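Local structure of Ara h 8 allergen isoform (Arachis hypogaea, 6V8J) at residues A[79-84]-A[100-105]. The protein is a peanut allergen of the Bet v 1 family of pathogenesis-related plant proteins and probably binds small hydrophobic ligands, possibly including abscisic acid. Residues are numbered along the deposited sequence; the frame is centred on the assembly and turned at random.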
ATOM      1  N   TYR A  79       0.147   7.766 -13.239  1.00 28.36           N
ATOM      2  CA  TYR A  79      -0.316   6.670 -12.345  1.00 28.15           C
ATOM      3  C   TYR A  79       0.826   6.339 -11.370  1.00 27.52           C
ATOM      4  O   TYR A  79       1.045   5.144 -11.124  1.00 27.23           O
ATOM      5  CB  TYR A  79      -0.810   5.466 -13.177  1.00 28.70           C
ATOM      6  CG  TYR A  79      -1.409   5.816 -14.517  1.00 30.11           C
ATOM      7  CD1 TYR A  79      -2.614   6.488 -14.672  1.00 30.68           C
ATOM      8  CD2 TYR A  79      -0.709   5.479 -15.661  1.00 30.82           C
ATOM      9  CE1 TYR A  79      -3.088   6.834 -15.933  1.00 31.39           C
ATOM     10  CE2 TYR A  79      -1.157   5.830 -16.922  1.00 31.97           C
ATOM     11  CZ  TYR A  79      -2.346   6.515 -17.065  1.00 32.05           C
ATOM     12  OH  TYR A  79      -2.692   6.777 -18.370  1.00 32.20           O
ATOM     13  N   THR A  80       1.496   7.362 -10.830  1.00 27.33           N
ATOM     14  CA  THR A  80       2.607   7.277  -9.842  1.00 27.51           C
ATOM     15  C   THR A  80       2.026   7.480  -8.436  1.00 26.71           C
ATOM     16  O   THR A  80       1.371   8.509  -8.195  1.00 26.70           O
ATOM     17  CB  THR A  80       3.696   8.323 -10.143  1.00 28.71           C
ATOM     18  OG1 THR A  80       4.190   7.980 -11.433  1.00 29.31           O
ATOM     19  CG2 THR A  80       4.837   8.345  -9.145  1.00 29.38           C
ATOM     20  N   TYR A  81       2.215   6.518  -7.546  1.00 26.48           N
ATOM     21  CA  TYR A  81       1.961   6.686  -6.088  1.00 26.21           C
ATOM     22  C   TYR A  81       3.058   5.998  -5.259  1.00 25.69           C
ATOM     23  O   TYR A  81       3.156   4.749  -5.279  1.00 25.55           O
ATOM     24  CB  TYR A  81       0.578   6.151  -5.746  1.00 26.39           C
ATOM     25  CG  TYR A  81       0.151   6.404  -4.327  1.00 26.57           C
ATOM     26  CD1 TYR A  81      -0.068   7.700  -3.874  1.00 27.28           C
ATOM     27  CD2 TYR A  81      -0.104   5.365  -3.455  1.00 26.32           C
ATOM     28  CE1 TYR A  81      -0.475   7.955  -2.575  1.00 26.97           C
ATOM     29  CE2 TYR A  81      -0.503   5.608  -2.141  1.00 26.61           C
ATOM     30  CZ  TYR A  81      -0.740   6.898  -1.718  1.00 26.57           C
ATOM     31  OH  TYR A  81      -1.128   7.159  -0.428  1.00 26.95           O
ATOM     32  N   ASP A  82       3.846   6.805  -4.539  1.00 25.36           N
ATOM     33  CA  ASP A  82       4.915   6.348  -3.621  1.00 25.03           C
ATOM     34  C   ASP A  82       4.471   6.678  -2.204  1.00 25.48           C
ATOM     35  O   ASP A  82       4.074   7.838  -1.960  1.00 25.15           O
ATOM     36  CB  ASP A  82       6.237   7.026  -3.920  1.00 24.97           C
ATOM     37  CG  ASP A  82       6.778   6.802  -5.317  1.00 25.07           C
ATOM     38  OD1 ASP A  82       6.226   5.917  -6.061  1.00 23.68           O
ATOM     39  OD2 ASP A  82       7.718   7.564  -5.649  1.00 24.49           O
ATOM     40  N   TYR A  83       4.550   5.724  -1.293  1.00 26.01           N
ATOM     41  CA  TYR A  83       4.123   5.935   0.113  1.00 26.33           C
ATOM     42  C   TYR A  83       4.976   5.069   1.033  1.00 26.46           C
ATOM     43  O   TYR A  83       5.634   4.093   0.557  1.00 26.24           O
ATOM     44  CB  TYR A  83       2.632   5.596   0.263  1.00 26.88           C
ATOM     45  CG  TYR A  83       2.276   4.159  -0.027  1.00 27.33           C
ATOM     46  CD1 TYR A  83       2.192   3.673  -1.323  1.00 27.48           C
ATOM     47  CD2 TYR A  83       2.048   3.280   1.009  1.00 28.56           C
ATOM     48  CE1 TYR A  83       1.846   2.356  -1.584  1.00 27.84           C
ATOM     49  CE2 TYR A  83       1.679   1.967   0.773  1.00 27.95           C
ATOM     50  CZ  TYR A  83       1.606   1.500  -0.522  1.00 27.85           C
ATOM     51  OH  TYR A  83       1.332   0.189  -0.668  1.00 28.63           O
ATOM     52  N   THR A  84       5.005   5.468   2.305  1.00 26.13           N
ATOM     53  CA  THR A  84       5.774   4.799   3.371  1.00 26.75           C
ATOM     54  C   THR A  84       4.822   4.408   4.505  1.00 27.33           C
ATOM     55  O   THR A  84       4.049   5.275   4.933  1.00 27.90           O
ATOM     56  CB  THR A  84       6.959   5.675   3.799  1.00 27.52           C
ATOM     57  OG1 THR A  84       7.797   5.789   2.643  1.00 26.48           O
ATOM     58  CG2 THR A  84       7.702   5.100   4.980  1.00 27.59           C
ATOM     59  N   PHE A 100       7.124   2.010  -0.526  1.00 24.59           N
ATOM     60  CA  PHE A 100       6.561   1.534  -1.799  1.00 24.20           C
ATOM     61  C   PHE A 100       6.702   2.614  -2.864  1.00 25.12           C
ATOM     62  O   PHE A 100       6.380   3.832  -2.578  1.00 25.82           O
ATOM     63  CB  PHE A 100       5.088   1.194  -1.599  1.00 24.35           C
ATOM     64  CG  PHE A 100       4.817   0.021  -0.694  1.00 23.87           C
ATOM     65  CD1 PHE A 100       4.757  -1.249  -1.222  1.00 23.30           C
ATOM     66  CD2 PHE A 100       4.699   0.184   0.684  1.00 24.53           C
ATOM     67  CE1 PHE A 100       4.536  -2.346  -0.402  1.00 23.48           C
ATOM     68  CE2 PHE A 100       4.489  -0.911   1.499  1.00 24.74           C
ATOM     69  CZ  PHE A 100       4.372  -2.166   0.942  1.00 24.25           C
ATOM     70  N   LYS A 101       7.169   2.200  -4.048  1.00 25.87           N
ATOM     71  CA  LYS A 101       7.068   3.016  -5.286  1.00 27.16           C
ATOM     72  C   LYS A 101       6.229   2.208  -6.290  1.00 26.12           C
ATOM     73  O   LYS A 101       6.603   1.050  -6.621  1.00 25.80           O
ATOM     74  CB  LYS A 101       8.447   3.409  -5.819  1.00 28.31           C
ATOM     75  CG  LYS A 101       9.320   4.148  -4.817  1.00 30.31           C
ATOM     76  CD  LYS A 101      10.817   4.081  -5.067  1.00 31.57           C
ATOM     77  CE  LYS A 101      11.243   5.144  -6.037  1.00 33.33           C
ATOM     78  NZ  LYS A 101      12.485   4.756  -6.744  1.00 34.85           N
ATOM     79  N   THR A 102       5.118   2.813  -6.707  1.00 25.97           N
ATOM     80  CA  THR A 102       4.098   2.136  -7.542  1.00 25.90           C
ATOM     81  C   THR A 102       3.902   2.965  -8.810  1.00 26.45           C
ATOM     82  O   THR A 102       3.864   4.192  -8.711  1.00 26.83           O
ATOM     83  CB  THR A 102       2.805   1.857  -6.757  1.00 25.61           C
ATOM     84  OG1 THR A 102       2.061   3.050  -6.547  1.00 25.95           O
ATOM     85  CG2 THR A 102       3.051   1.137  -5.453  1.00 25.50           C
ATOM     86  N   LYS A 103       3.800   2.285  -9.944  1.00 26.37           N
ATOM     87  CA  LYS A 103       3.491   2.968 -11.216  1.00 27.43           C
ATOM     88  C   LYS A 103       2.700   2.017 -12.130  1.00 26.69           C
ATOM     89  O   LYS A 103       3.069   0.849 -12.239  1.00 27.47           O
ATOM     90  CB  LYS A 103       4.808   3.426 -11.842  1.00 28.69           C
ATOM     91  CG  LYS A 103       4.677   4.235 -13.117  1.00 30.63           C
ATOM     92  CD  LYS A 103       6.004   4.554 -13.749  1.00 32.46           C
ATOM     93  CE  LYS A 103       5.888   5.609 -14.826  1.00 34.18           C
ATOM     94  NZ  LYS A 103       4.966   5.173 -15.891  1.00 34.77           N
ATOM     95  N   LEU A 104       1.695   2.536 -12.817  1.00 26.05           N
ATOM     96  CA  LEU A 104       0.865   1.721 -13.732  1.00 25.97           C
ATOM     97  C   LEU A 104       1.120   2.224 -15.153  1.00 27.01           C
ATOM     98  O   LEU A 104       1.319   3.429 -15.310  1.00 28.03           O
ATOM     99  CB  LEU A 104      -0.604   1.943 -13.366  1.00 25.79           C
ATOM    100  CG  LEU A 104      -0.984   1.734 -11.905  1.00 25.48           C
ATOM    101  CD1 LEU A 104      -2.473   1.859 -11.730  1.00 25.93           C
ATOM    102  CD2 LEU A 104      -0.514   0.397 -11.401  1.00 25.11           C
ATOM    103  N   GLU A 105       1.063   1.348 -16.149  1.00 27.64           N
ATOM    104  CA  GLU A 105       0.990   1.847 -17.548  1.00 29.00           C
ATOM    105  C   GLU A 105       0.060   0.984 -18.409  1.00 29.38           C
ATOM    106  O   GLU A 105      -0.223  -0.145 -18.024  1.00 28.45           O
ATOM    107  CB  GLU A 105       2.379   2.011 -18.158  1.00 30.66           C
ATOM    108  CG  GLU A 105       3.144   0.721 -18.360  1.00 31.50           C
ATOM    109  CD  GLU A 105       4.419   0.870 -19.180  1.00 33.79           C
ATOM    110  OE1 GLU A 105       5.317   1.582 -18.734  1.00 33.88           O
ATOM    111  OE2 GLU A 105       4.506   0.265 -20.263  1.00 35.00           O
TER
HETATM  112  O   HOH W   1      -0.222   3.817  -8.900  1.00 24.89           O
HETATM  113  O   HOH W   2       6.580   5.384  -8.525  1.00 15.42           O
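Tyr83 and Phe100 face each other as a hydrogen-bonded antiparallel pair: Phe100 N donates to Tyr83 O at 2.8 Å, nearly straight at hydrogen (167°), and Tyr83 N returns a bond to Phe100 O. The next such pair, Tyr81 with Thr102, is less regular. Tyr81 N reaches Thr102 O at 3.1 Å, but the return bond from Thr102 N to Tyr81 O is weak, and Thr102 N also makes a weak bond to Asp82 OD1. Thr102 OG1, set between its own backbone N and carbonyl carbon (chi1 74°), is directed at that same Tyr81 O; the modelled separation is too short to be taken literally. Beyond it, Leu104 N donates to Tyr79 O at 3.2 Å.

Two waters link side-chain oxygens to backbone carbonyls across the strands. One donates to Tyr79 O and weakly to Thr102 OG1, while the other joins Asp82 OD1 to Thr102 O.

Among the side chains, the Tyr83 and Phe100 rings lie nearly parallel (10° between planes) but slid apart, so they barely overlap. Phe100 CB sits over one Tyr83 face in a CH-pi contact, 3.8 Å from the ring centroid, and Tyr83 OH lies over one face of the Phe100 ring, displaced toward CG. At the other end Tyr79 CB packs against Leu104 CB at 3.5 Å, the two side chains crossing at about a right angle. Asp82 instead shares its face with Lys101, whose CB and CG pass alongside the carboxylate while the ammonium leads away.

Phe100 also packs on Val135 and Ser139 of helix 129-151, and Leu104 on Leu19 of helix 16-25. Strands 80-87 and 95-107 form a beta hairpin in the antiparallel sheet that wraps round the long C-terminal helix, the hallmark of the Bet v 1 fold.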